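Local coordinates for protein luciferase (Lingulodinium polyedrum, PDB 1VPR) that catalyses, as the third of three homologous luciferase domains, the oxidation of dinoflagellate luciferin by molecular oxygen, which emits blue light, at residues Tyr206-Gln211 with Thr217-Val222; Asp196-Gln201 with Glu240-Gly245; Glu63-Gly68 with Gly171-Ile176. All coordinates share one frame; numbering follows the deposited sequence.

Interaction 1. Residues Tyr206-Gln211 with Thr217-Val222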
ATOM      1  N   TYR A 206       6.513   7.262   3.467  1.00 18.72           N
ATOM      2  CA  TYR A 206       6.488   7.999   2.207  1.00 15.60           C
ATOM      3  C   TYR A 206       5.813   7.236   1.078  1.00 15.72           C
ATOM      4  O   TYR A 206       5.456   6.067   1.210  1.00 17.27           O
ATOM      5  CB  TYR A 206       7.918   8.234   1.738  1.00 15.25           C
ATOM      6  CG  TYR A 206       8.562   6.954   1.220  1.00 17.04           C
ATOM      7  CD1 TYR A 206       9.063   5.997   2.091  1.00 18.01           C
ATOM      8  CD2 TYR A 206       8.607   6.674  -0.143  1.00 18.58           C
ATOM      9  CE1 TYR A 206       9.595   4.784   1.616  1.00 20.18           C
ATOM     10  CE2 TYR A 206       9.126   5.465  -0.630  1.00 19.53           C
ATOM     11  CZ  TYR A 206       9.616   4.529   0.250  1.00 20.28           C
ATOM     12  OH  TYR A 206      10.115   3.336  -0.226  1.00 23.87           O
ATOM     13  N   LEU A 207       5.690   7.920  -0.052  1.00 16.55           N
ATOM     14  CA  LEU A 207       5.217   7.322  -1.305  1.00 14.42           C
ATOM     15  C   LEU A 207       5.928   8.097  -2.415  1.00 15.25           C
ATOM     16  O   LEU A 207       6.080   9.309  -2.300  1.00 15.35           O
ATOM     17  CB  LEU A 207       3.711   7.467  -1.513  1.00 14.07           C
ATOM     18  CG  LEU A 207       2.697   6.634  -0.715  1.00 15.29           C
ATOM     19  CD1 LEU A 207       1.280   7.113  -1.132  1.00 13.45           C
ATOM     20  CD2 LEU A 207       2.874   5.119  -1.001  1.00 14.56           C
ATOM     21  N   ARG A 208       6.378   7.400  -3.463  1.00 13.14           N
ATOM     22  CA  ARG A 208       6.987   8.029  -4.638  1.00 11.84           C
ATOM     23  C   ARG A 208       6.069   7.531  -5.752  1.00 11.91           C
ATOM     24  O   ARG A 208       5.872   6.325  -5.915  1.00 13.11           O
ATOM     25  CB  ARG A 208       8.411   7.526  -4.872  1.00 14.27           C
ATOM     26  CG  ARG A 208       9.414   7.929  -3.791  1.00 12.30           C
ATOM     27  CD  ARG A 208      10.816   7.316  -4.056  1.00 14.90           C
ATOM     28  NE  ARG A 208      11.772   7.578  -2.967  1.00 16.46           N
ATOM     29  CZ  ARG A 208      12.638   8.595  -2.914  1.00 17.82           C
ATOM     30  NH1 ARG A 208      13.445   8.715  -1.860  1.00 17.22           N
ATOM     31  NH2 ARG A 208      12.728   9.481  -3.905  1.00 14.91           N
ATOM     32  N   ILE A 209       5.483   8.444  -6.515  1.00 12.41           N
ATOM     33  CA  ILE A 209       4.546   8.035  -7.548  1.00 10.69           C
ATOM     34  C   ILE A 209       4.923   8.598  -8.897  1.00 12.19           C
ATOM     35  O   ILE A 209       5.248   9.786  -9.029  1.00 12.77           O
ATOM     36  CB  ILE A 209       3.119   8.543  -7.212  1.00 12.52           C
ATOM     37  CG1 ILE A 209       2.661   7.980  -5.881  1.00 10.98           C
ATOM     38  CG2 ILE A 209       2.121   8.151  -8.320  1.00  8.76           C
ATOM     39  CD1 ILE A 209       1.336   8.640  -5.375  1.00 14.96           C
ATOM     40  N   ASN A 210       4.896   7.736  -9.894  1.00 10.46           N
ATOM     41  CA  ASN A 210       5.140   8.136 -11.261  1.00 12.69           C
ATOM     42  C   ASN A 210       3.732   7.976 -11.783  1.00 13.06           C
ATOM     43  O   ASN A 210       3.157   6.883 -11.676  1.00 13.25           O
ATOM     44  CB  ASN A 210       6.047   7.139 -11.984  1.00 12.51           C
ATOM     45  CG  ASN A 210       7.507   7.507 -11.875  1.00 14.69           C
ATOM     46  OD1 ASN A 210       8.015   8.316 -12.661  1.00  9.56           O
ATOM     47  ND2 ASN A 210       8.188   6.935 -10.889  1.00 10.96           N
ATOM     48  N   GLN A 211       3.165   9.038 -12.333  1.00 13.92           N
ATOM     49  CA  GLN A 211       1.810   8.945 -12.863  1.00 13.29           C
ATOM     50  C   GLN A 211       1.746   9.437 -14.297  1.00 14.35           C
ATOM     51  O   GLN A 211       2.258  10.512 -14.606  1.00 14.28           O
ATOM     52  CB  GLN A 211       0.826   9.760 -12.008  1.00 12.57           C
ATOM     53  CG  GLN A 211      -0.554   9.944 -12.712  1.00 13.11           C
ATOM     54  CD  GLN A 211      -1.605  10.658 -11.875  1.00 14.10           C
ATOM     55  OE1 GLN A 211      -1.295  11.538 -11.073  1.00 15.01           O
ATOM     56  NE2 GLN A 211      -2.870  10.295 -12.078  1.00 14.57           N
ATOM     57  N   THR A 217       3.197   4.082 -11.313  1.00 11.51           N
ATOM     58  CA  THR A 217       4.168   3.188 -10.678  1.00 10.93           C
ATOM     59  C   THR A 217       4.291   3.803  -9.282  1.00 10.54           C
ATOM     60  O   THR A 217       4.451   5.019  -9.140  1.00 11.71           O
ATOM     61  CB  THR A 217       5.512   3.201 -11.354  1.00 12.67           C
ATOM     62  OG1 THR A 217       5.397   2.537 -12.616  1.00 11.26           O
ATOM     63  CG2 THR A 217       6.552   2.457 -10.480  1.00 12.15           C
ATOM     64  N   VAL A 218       4.190   2.979  -8.244  1.00 12.31           N
ATOM     65  CA  VAL A 218       4.231   3.469  -6.880  1.00 11.32           C
ATOM     66  C   VAL A 218       5.290   2.763  -6.030  1.00 12.81           C
ATOM     67  O   VAL A 218       5.349   1.534  -5.985  1.00 10.73           O
ATOM     68  CB  VAL A 218       2.833   3.290  -6.181  1.00 12.67           C
ATOM     69  CG1 VAL A 218       2.875   3.794  -4.733  1.00 10.28           C
ATOM     70  CG2 VAL A 218       1.759   4.034  -6.961  1.00 12.51           C
ATOM     71  N   ASP A 219       6.138   3.556  -5.391  1.00 12.14           N
ATOM     72  CA  ASP A 219       7.157   3.035  -4.491  1.00 13.14           C
ATOM     73  C   ASP A 219       6.527   3.255  -3.126  1.00 13.57           C
ATOM     74  O   ASP A 219       6.132   4.384  -2.789  1.00 12.39           O
ATOM     75  CB  ASP A 219       8.462   3.830  -4.634  1.00 15.49           C
ATOM     76  CG  ASP A 219       9.043   3.713  -6.035  1.00 20.69           C
ATOM     77  OD1 ASP A 219       9.672   2.690  -6.335  1.00 23.45           O
ATOM     78  OD2 ASP A 219       8.841   4.619  -6.870  1.00 26.35           O
ATOM     79  N   ALA A 220       6.406   2.167  -2.366  1.00 14.16           N
ATOM     80  CA  ALA A 220       5.811   2.169  -1.028  1.00 15.06           C
ATOM     81  C   ALA A 220       6.787   1.540  -0.039  1.00 15.60           C
ATOM     82  O   ALA A 220       7.745   0.892  -0.440  1.00 12.47           O
ATOM     83  CB  ALA A 220       4.512   1.380  -1.031  1.00 16.21           C
ATOM     84  N   SER A 221       6.526   1.718   1.251  1.00 16.05           N
ATOM     85  CA  SER A 221       7.415   1.205   2.293  1.00 16.27           C
ATOM     86  C   SER A 221       7.606  -0.302   2.309  1.00 17.23           C
ATOM     87  O   SER A 221       6.623  -1.068   2.332  1.00 16.93           O
ATOM     88  CB  SER A 221       6.900   1.649   3.667  1.00 19.84           C
ATOM     89  OG  SER A 221       7.631   1.050   4.734  1.00 22.74           O
ATOM     90  N   VAL A 222       8.867  -0.734   2.320  1.00 17.29           N
ATOM     91  CA  VAL A 222       9.154  -2.165   2.390  1.00 16.72           C
ATOM     92  C   VAL A 222       9.033  -2.645   3.845  1.00 16.74           C
ATOM     93  O   VAL A 222       9.165  -3.828   4.142  1.00 17.38           O
ATOM     94  CB  VAL A 222      10.537  -2.509   1.798  1.00 17.40           C
ATOM     95  CG1 VAL A 222      10.465  -2.383   0.273  1.00 16.98           C
ATOM     96  CG2 VAL A 222      11.624  -1.586   2.367  1.00 16.94           C
TER
HETATM   97  O   HOH W   1       4.472   3.615   1.903  1.00 12.60           O
HETATM   98  O   HOH W   2       9.939   1.266  -1.855  1.00 27.88           O
HETATM   99  O   HOH W   3      10.931   1.350   1.459  1.00 41.55           O
HETATM  100  O   HOH W   4       7.172   5.410  -8.452  1.00 18.36           O
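Arg-208 faces Asp-219 and Asn-210 faces Thr-217 as antiparallel hydrogen-bonded pairs, with Ile-209 opposite Val-218 as the non-hydrogen-bonded pair between them, on strand axes 4.7 Å apart at 164°. Both hydrogen-bonded pairs close reciprocal backbone rings: Asp-219 N reaches Arg-208 O at 2.8 Å with an angle of 175° at the hydrogen, while the return bond from Arg-208 N to Asp-219 O is longer, at 3.1 Å.

One face carries the apolar chains. The CG2 methyl of Val-218 lies beside Ile-209 CG1, the two chains pointing the same way. The Leu-207 side chain slants across that of Val-218, setting Leu-207 CD2 4.0 Å from Val-218 CG1 and also against Ala-220 CB.

On the other face the aliphatic root of Arg-208 packs on the carboxylate of Asp-219, with Arg-208 CB 3.6 Å from Asp-219 OD2. Their charges do not pair, since the extended arginine chain takes Arg-208 NE to 5.7 Å from Asp-219 OD2. The guanidinium instead serves the carbonyls of Gly-68, Lys-70 and Pro-310, and Asp-219 OD1 forms a salt bridge with Lys-229. Asn-210 ND2 gives to the carbonyl of Ser-312.

Past Asp-219 the pairing gives way to water. HOH 1 donates to Tyr-206 O and accepts from Ser-221 N. The chi1 of 73° places the Tyr-206 ring between its own backbone N and carbonyl carbon, and Tyr-206 OH then meets HOH 2 at 2.6 Å and HOH 3 at 2.7 Å; these waters continue to Ala-220 O and Val-222 N respectively.

The chemistry thus changes along this hairpin of the beta barrel: direct amide bonds fix the register from Thr-217 to Asp-219, whereas waters bind Ala-220 O, Ser-221 N and Val-222 N where the two backbones part.

Interaction 2. Residues Asp196-Gln201 with Glu240-Gly245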
ATOM      1  N   ASP A 196      -3.973  -5.020  12.890  1.00 19.37           N
ATOM      2  CA  ASP A 196      -4.677  -3.739  12.888  1.00 19.94           C
ATOM      3  C   ASP A 196      -3.991  -2.635  12.089  1.00 18.32           C
ATOM      4  O   ASP A 196      -4.662  -1.763  11.541  1.00 20.20           O
ATOM      5  CB  ASP A 196      -4.914  -3.253  14.317  1.00 24.42           C
ATOM      6  CG  ASP A 196      -6.011  -4.042  15.036  1.00 29.23           C
ATOM      7  OD1 ASP A 196      -6.197  -3.815  16.256  1.00 32.66           O
ATOM      8  OD2 ASP A 196      -6.683  -4.872  14.391  1.00 27.23           O
ATOM      9  N   THR A 197      -2.663  -2.669  12.012  1.00 18.46           N
ATOM     10  CA  THR A 197      -1.932  -1.650  11.257  1.00 16.55           C
ATOM     11  C   THR A 197      -1.494  -2.163   9.886  1.00 16.72           C
ATOM     12  O   THR A 197      -0.849  -1.438   9.134  1.00 17.49           O
ATOM     13  CB  THR A 197      -0.665  -1.186  12.015  1.00 15.44           C
ATOM     14  OG1 THR A 197       0.226  -2.292  12.177  1.00 15.17           O
ATOM     15  CG2 THR A 197      -1.039  -0.655  13.383  1.00 17.23           C
ATOM     16  N   ASP A 198      -1.889  -3.377   9.523  1.00 16.59           N
ATOM     17  CA  ASP A 198      -1.427  -3.946   8.255  1.00 17.47           C
ATOM     18  C   ASP A 198      -1.842  -3.145   7.031  1.00 15.58           C
ATOM     19  O   ASP A 198      -2.869  -2.443   7.013  1.00 17.45           O
ATOM     20  CB  ASP A 198      -1.869  -5.420   8.098  1.00 17.39           C
ATOM     21  CG  ASP A 198      -0.859  -6.268   7.294  1.00 21.41           C
ATOM     22  OD1 ASP A 198      -1.120  -7.475   7.048  1.00 19.24           O
ATOM     23  OD2 ASP A 198       0.210  -5.743   6.909  1.00 25.10           O
ATOM     24  N   HIS A 199      -1.000  -3.264   6.014  1.00 14.18           N
ATOM     25  CA  HIS A 199      -1.166  -2.604   4.740  1.00 14.70           C
ATOM     26  C   HIS A 199      -1.702  -1.182   4.779  1.00 12.78           C
ATOM     27  O   HIS A 199      -1.107  -0.334   5.437  1.00 10.67           O
ATOM     28  CB  HIS A 199      -1.954  -3.499   3.746  1.00 15.75           C
ATOM     29  CG  HIS A 199      -3.262  -4.021   4.260  1.00 14.41           C
ATOM     30  ND1 HIS A 199      -4.438  -3.308   4.162  1.00 13.57           N
ATOM     31  CD2 HIS A 199      -3.581  -5.195   4.857  1.00 14.19           C
ATOM     32  CE1 HIS A 199      -5.426  -4.021   4.677  1.00 16.40           C
ATOM     33  NE2 HIS A 199      -4.930  -5.170   5.107  1.00 15.61           N
ATOM     34  N   HIS A 200      -2.818  -0.888   4.113  1.00 11.62           N
ATOM     35  CA  HIS A 200      -3.259   0.504   4.086  1.00 12.10           C
ATOM     36  C   HIS A 200      -4.013   1.042   5.273  1.00 14.21           C
ATOM     37  O   HIS A 200      -4.570   2.128   5.193  1.00 16.60           O
ATOM     38  CB  HIS A 200      -4.025   0.782   2.790  1.00  9.42           C
ATOM     39  CG  HIS A 200      -3.190   0.570   1.571  1.00 12.94           C
ATOM     40  ND1 HIS A 200      -1.957   1.166   1.410  1.00 14.82           N
ATOM     41  CD2 HIS A 200      -3.398  -0.175   0.461  1.00 13.87           C
ATOM     42  CE1 HIS A 200      -1.444   0.798   0.248  1.00 17.37           C
ATOM     43  NE2 HIS A 200      -2.300  -0.015  -0.348  1.00 16.70           N
ATOM     44  N   GLN A 201      -4.031   0.285   6.371  1.00 14.27           N
ATOM     45  CA  GLN A 201      -4.659   0.744   7.599  1.00 16.19           C
ATOM     46  C   GLN A 201      -3.769   1.826   8.203  1.00 16.43           C
ATOM     47  O   GLN A 201      -4.256   2.704   8.924  1.00 16.05           O
ATOM     48  CB  GLN A 201      -4.860  -0.420   8.561  1.00 14.29           C
ATOM     49  CG  GLN A 201      -6.087  -1.236   8.178  1.00 18.71           C
ATOM     50  CD  GLN A 201      -6.155  -2.591   8.837  1.00 18.94           C
ATOM     51  OE1 GLN A 201      -7.169  -2.947   9.418  1.00 21.81           O
ATOM     52  NE2 GLN A 201      -5.096  -3.366   8.719  1.00 19.90           N
ATOM     53  N   GLU A 240      -0.608  -7.592  -3.969  1.00 15.73           N
ATOM     54  CA  GLU A 240       0.267  -7.009  -2.967  1.00 15.10           C
ATOM     55  C   GLU A 240       0.693  -8.013  -1.896  1.00 16.20           C
ATOM     56  O   GLU A 240      -0.078  -8.314  -0.987  1.00 16.80           O
ATOM     57  CB  GLU A 240      -0.410  -5.824  -2.268  1.00 18.04           C
ATOM     58  CG  GLU A 240      -0.556  -4.578  -3.127  1.00 15.99           C
ATOM     59  CD  GLU A 240       0.706  -3.716  -3.122  1.00 19.42           C
ATOM     60  OE1 GLU A 240       1.830  -4.266  -2.967  1.00 18.21           O
ATOM     61  OE2 GLU A 240       0.562  -2.486  -3.296  1.00 17.67           O
ATOM     62  N   PRO A 241       1.894  -8.601  -2.022  1.00 14.29           N
ATOM     63  CA  PRO A 241       2.305  -9.535  -0.963  1.00 15.07           C
ATOM     64  C   PRO A 241       2.743  -8.647   0.206  1.00 15.86           C
ATOM     65  O   PRO A 241       3.377  -7.606  -0.010  1.00 17.59           O
ATOM     66  CB  PRO A 241       3.486 -10.283  -1.582  1.00 13.42           C
ATOM     67  CG  PRO A 241       3.976  -9.352  -2.675  1.00 14.29           C
ATOM     68  CD  PRO A 241       2.694  -8.804  -3.241  1.00 12.67           C
ATOM     69  N   LEU A 242       2.419  -9.048   1.430  1.00 15.91           N
ATOM     70  CA  LEU A 242       2.745  -8.251   2.608  1.00 14.77           C
ATOM     71  C   LEU A 242       3.843  -8.869   3.461  1.00 16.41           C
ATOM     72  O   LEU A 242       3.983 -10.109   3.532  1.00 17.84           O
ATOM     73  CB  LEU A 242       1.498  -8.077   3.469  1.00 14.07           C
ATOM     74  CG  LEU A 242       0.232  -7.632   2.734  1.00 15.69           C
ATOM     75  CD1 LEU A 242      -0.925  -7.601   3.724  1.00 14.97           C
ATOM     76  CD2 LEU A 242       0.446  -6.277   2.076  1.00 16.66           C
ATOM     77  N   VAL A 243       4.610  -8.002   4.115  1.00 16.69           N
ATOM     78  CA  VAL A 243       5.686  -8.420   4.998  1.00 19.28           C
ATOM     79  C   VAL A 243       5.098  -9.236   6.150  1.00 21.18           C
ATOM     80  O   VAL A 243       5.798 -10.071   6.751  1.00 19.64           O
ATOM     81  CB  VAL A 243       6.425  -7.197   5.579  1.00 21.30           C
ATOM     82  CG1 VAL A 243       7.344  -7.622   6.718  1.00 22.97           C
ATOM     83  CG2 VAL A 243       7.226  -6.512   4.478  1.00 20.04           C
ATOM     84  N   SER A 244       3.822  -8.986   6.455  1.00 20.78           N
ATOM     85  CA  SER A 244       3.121  -9.689   7.531  1.00 20.83           C
ATOM     86  C   SER A 244       2.772 -11.122   7.126  1.00 20.62           C
ATOM     87  O   SER A 244       2.408 -11.947   7.965  1.00 21.49           O
ATOM     88  CB  SER A 244       1.831  -8.952   7.883  1.00 22.24           C
ATOM     89  OG  SER A 244       0.867  -9.144   6.862  1.00 19.74           O
ATOM     90  N   GLY A 245       2.891 -11.418   5.840  1.00 16.54           N
ATOM     91  CA  GLY A 245       2.562 -12.740   5.351  1.00 17.30           C
ATOM     92  C   GLY A 245       1.199 -12.702   4.682  1.00 16.86           C
ATOM     93  O   GLY A 245       0.796 -13.654   4.018  1.00 15.17           O
TER
HETATM   94  O   HOH W   5       2.838  -6.263   6.272  1.00 11.18           O
HETATM   95  O   HOH W   6      -1.276  -0.735  -2.789  1.00 17.87           O
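Asp-198 and Ser-244 approach with CA atoms 7.4 Å apart, and His-199 faces Leu-242 at a similar separation, so two loop backbones meet through side chains: one leaves helix 187-197, the other makes a type I beta turn from Leu-242 to Gly-245.

Ser-244 OG donates to Asp-198 OD1 at 2.6 Å, arriving on the syn side but 27° out of the carboxylate plane. Ser-244 OG also accepts a hydrogen bond from Gly-246 N. The other oxygen, Asp-198 OD2, accepts from HOH 5 at 2.8 Å, and this water in turn accepts from Ser-244 N. His-199 N also gives to Asp-198 OD2, at 2.9 Å and from above the carboxylate plane.

Next to these bonds, Leu-242 sets its two methyls against the loop. Leu-242 CD1 lies only 3.3 Å from Asp-198 OD1 and 3.8 Å from His-199 CD2, while CD2 faces His-199 CB. A chi1 of 53° folds the imidazole back over its own backbone; His-199 NE2 is hydrogen-bonded to Glu-266 OE2, and the ring meets Phe-273 edge-to-face. Further along, HOH 6 joins His-200 NE2 to Glu-240 OE2, an oxygen also in a salt bridge with Arg-230.

Bonds to both oxygens would limit rotation of the Asp-198 carboxylate, which ties the loop following helix 187-197 to the type I turn of the hairpin between strands 237-241 and 247-253.

Interaction 3. Residues Glu63-Gly68 with Gly171-Ile176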
ATOM      1  N   GLU A  63      13.263   0.025  11.879  1.00 23.66           N
ATOM      2  CA  GLU A  63      14.410   0.408  11.089  1.00 24.78           C
ATOM      3  C   GLU A  63      14.082   0.329   9.596  1.00 23.14           C
ATOM      4  O   GLU A  63      14.573   1.134   8.816  1.00 22.46           O
ATOM      5  CB  GLU A  63      15.603  -0.481  11.413  1.00 25.11           C
ATOM      6  CG  GLU A  63      16.897  -0.003  10.793  1.00 29.50           C
ATOM      7  CD  GLU A  63      18.069  -0.862  11.227  1.00 30.82           C
ATOM      8  OE1 GLU A  63      18.519  -1.724  10.438  1.00 32.34           O
ATOM      9  OE2 GLU A  63      18.523  -0.680  12.374  1.00 34.83           O
ATOM     10  N   CYS A  64      13.240  -0.616   9.195  1.00 21.98           N
ATOM     11  CA  CYS A  64      12.904  -0.714   7.779  1.00 21.72           C
ATOM     12  C   CYS A  64      12.063   0.458   7.325  1.00 21.52           C
ATOM     13  O   CYS A  64      12.011   0.759   6.128  1.00 21.71           O
ATOM     14  CB  CYS A  64      12.169  -2.019   7.472  1.00 24.61           C
ATOM     15  SG  CYS A  64      13.231  -3.484   7.489  1.00 27.55           S
ATOM     16  N   HIS A  65      11.396   1.123   8.268  1.00 21.74           N
ATOM     17  CA  HIS A  65      10.567   2.273   7.922  1.00 23.92           C
ATOM     18  C   HIS A  65      11.422   3.428   7.397  1.00 26.25           C
ATOM     19  O   HIS A  65      10.977   4.223   6.558  1.00 27.33           O
ATOM     20  CB  HIS A  65       9.736   2.708   9.134  1.00 22.00           C
ATOM     21  CG  HIS A  65       8.350   2.156   9.111  1.00 22.37           C
ATOM     22  ND1 HIS A  65       7.456   2.462   8.102  1.00 20.60           N
ATOM     23  CD2 HIS A  65       7.741   1.222   9.886  1.00 21.68           C
ATOM     24  CE1 HIS A  65       6.363   1.728   8.250  1.00 19.67           C
ATOM     25  NE2 HIS A  65       6.511   0.969   9.323  1.00 23.85           N
ATOM     26  N   GLU A  66      12.668   3.486   7.861  1.00 25.51           N
ATOM     27  CA  GLU A  66      13.595   4.531   7.447  1.00 26.34           C
ATOM     28  C   GLU A  66      14.197   4.296   6.050  1.00 25.75           C
ATOM     29  O   GLU A  66      14.992   5.102   5.561  1.00 27.67           O
ATOM     30  CB  GLU A  66      14.714   4.673   8.498  1.00 25.41           C
ATOM     31  N   LEU A  67      13.806   3.212   5.393  1.00 23.43           N
ATOM     32  CA  LEU A  67      14.341   2.912   4.071  1.00 24.60           C
ATOM     33  C   LEU A  67      13.523   3.480   2.909  1.00 25.53           C
ATOM     34  O   LEU A  67      12.287   3.375   2.903  1.00 27.50           O
ATOM     35  CB  LEU A  67      14.440   1.392   3.870  1.00 22.22           C
ATOM     36  CG  LEU A  67      15.310   0.556   4.815  1.00 22.66           C
ATOM     37  CD1 LEU A  67      14.971  -0.934   4.649  1.00 19.76           C
ATOM     38  CD2 LEU A  67      16.780   0.813   4.509  1.00 20.76           C
ATOM     39  N   GLY A  68      14.224   4.085   1.947  1.00 24.20           N
ATOM     40  CA  GLY A  68      13.607   4.567   0.716  1.00 23.81           C
ATOM     41  C   GLY A  68      12.828   5.858   0.509  1.00 24.47           C
ATOM     42  O   GLY A  68      12.468   6.153  -0.641  1.00 23.63           O
ATOM     43  N   GLY A 171       1.141   7.278  10.270  1.00 16.70           N
ATOM     44  CA  GLY A 171       2.234   6.403   9.911  1.00 17.29           C
ATOM     45  C   GLY A 171       2.324   5.212  10.845  1.00 19.63           C
ATOM     46  O   GLY A 171       2.069   5.320  12.071  1.00 19.18           O
ATOM     47  N   GLN A 172       2.704   4.065  10.292  1.00 17.76           N
ATOM     48  CA  GLN A 172       2.810   2.865  11.112  1.00 17.28           C
ATOM     49  C   GLN A 172       3.902   2.934  12.160  1.00 18.85           C
ATOM     50  O   GLN A 172       3.753   2.352  13.232  1.00 21.64           O
ATOM     51  CB  GLN A 172       3.038   1.623  10.253  1.00 18.41           C
ATOM     52  CG  GLN A 172       3.041   0.332  11.072  1.00 20.41           C
ATOM     53  CD  GLN A 172       3.486  -0.869  10.278  1.00 20.80           C
ATOM     54  OE1 GLN A 172       4.459  -0.808   9.515  1.00 22.65           O
ATOM     55  NE2 GLN A 172       2.784  -1.981  10.451  1.00 20.97           N
ATOM     56  N   ALA A 173       4.995   3.638  11.885  1.00 18.98           N
ATOM     57  CA  ALA A 173       6.076   3.686  12.865  1.00 18.35           C
ATOM     58  C   ALA A 173       5.599   4.247  14.211  1.00 19.64           C
ATOM     59  O   ALA A 173       6.003   3.763  15.273  1.00 18.60           O
ATOM     60  CB  ALA A 173       7.250   4.484  12.318  1.00 17.62           C
ATOM     61  N   ALA A 174       4.715   5.235  14.172  1.00 18.84           N
ATOM     62  CA  ALA A 174       4.172   5.822  15.390  1.00 21.52           C
ATOM     63  C   ALA A 174       3.443   4.751  16.208  1.00 21.75           C
ATOM     64  O   ALA A 174       3.567   4.726  17.442  1.00 20.19           O
ATOM     65  CB  ALA A 174       3.221   6.975  15.041  1.00 18.51           C
ATOM     66  N   PHE A 175       2.705   3.862  15.532  1.00 20.41           N
ATOM     67  CA  PHE A 175       1.984   2.793  16.230  1.00 23.64           C
ATOM     68  C   PHE A 175       2.943   1.750  16.789  1.00 25.18           C
ATOM     69  O   PHE A 175       2.738   1.239  17.889  1.00 24.66           O
ATOM     70  CB  PHE A 175       0.970   2.123  15.301  1.00 21.23           C
ATOM     71  CG  PHE A 175      -0.223   2.968  15.027  1.00 20.63           C
ATOM     72  CD1 PHE A 175      -1.300   2.972  15.910  1.00 20.70           C
ATOM     73  CD2 PHE A 175      -0.238   3.835  13.937  1.00 19.15           C
ATOM     74  CE1 PHE A 175      -2.373   3.833  15.717  1.00 20.89           C
ATOM     75  CE2 PHE A 175      -1.299   4.700  13.727  1.00 20.06           C
ATOM     76  CZ  PHE A 175      -2.373   4.706  14.619  1.00 21.83           C
ATOM     77  N   ILE A 176       3.998   1.448  16.036  1.00 27.24           N
ATOM     78  CA  ILE A 176       4.998   0.494  16.481  1.00 28.93           C
ATOM     79  C   ILE A 176       5.727   1.039  17.712  1.00 30.56           C
ATOM     80  O   ILE A 176       5.931   0.309  18.680  1.00 31.06           O
ATOM     81  CB  ILE A 176       6.032   0.198  15.375  1.00 29.05           C
ATOM     82  CG1 ILE A 176       5.335  -0.467  14.189  1.00 27.93           C
ATOM     83  CG2 ILE A 176       7.122  -0.739  15.914  1.00 29.62           C
ATOM     84  CD1 ILE A 176       6.256  -0.779  13.024  1.00 30.52           C
TER
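His-65 NE2 donates to Gln-172 OE1 at 2.7 Å, with an angle of 154° at the hydrogen. The oxygen lies close to the plane of the imidazole, and the donor in turn sits in the carbonyl plane on a lone pair of OE1, although ring and amide planes stand 89° apart. The geometry is consistent with a proton on His-65 NE2.

Gln-172 reaches the ring with CG anti to its backbone N (chi1 -175°) and an extended chain beyond. Its CB also comes to 3.7 Å from His-65 NE2, so the glutamine touches the imidazole with its root as well as its amide. The other end of that amide is occupied too: Gln-172 NE2 is hydrogen-bonded to Thr-197 OG1, consistent with this amide orientation.

Around the ring, Ala-173 N lies 4.0 Å above one face of His-65, offset toward the rim, and Ala-173 CB touches CG and CD2. The Ile-176 and His-65 side chains approach from opposite directions, Ile-176 CD1 reaching the ring edge 4.0 Å from His-65 CD2; the same isoleucine packs on Phe-58, Leu-61 and Leu-62.

The His-65 side chain, from the end of the helical bundle region, thus packs on the start of helix 172-181. That helix and 187-197 form the helix-turn-helix inserted between the first two barrel strands, an arrangement characteristic of fatty acid binding proteins in the calycin superfamily.

In the fold
From the N terminus, interaction 3 comes first: residues 63-68 of the helical bundle region meet 171-176 across a loop of 102 residues, tying that region to the helix pair of the catalytic barrel. Interaction 2 opens later, in series, and closes a 38-residue loop from the end of helix 187-197 to the turn after strand 237-241. Nested inside that loop is interaction 1, the short hairpin of strands 206-212 and 215-219. Each pair of contacts touches, Val-222 packing on Val-243 between interactions 1 and 2, so the helical bundle region, the helix pair and the barrel strands are linked in one cluster.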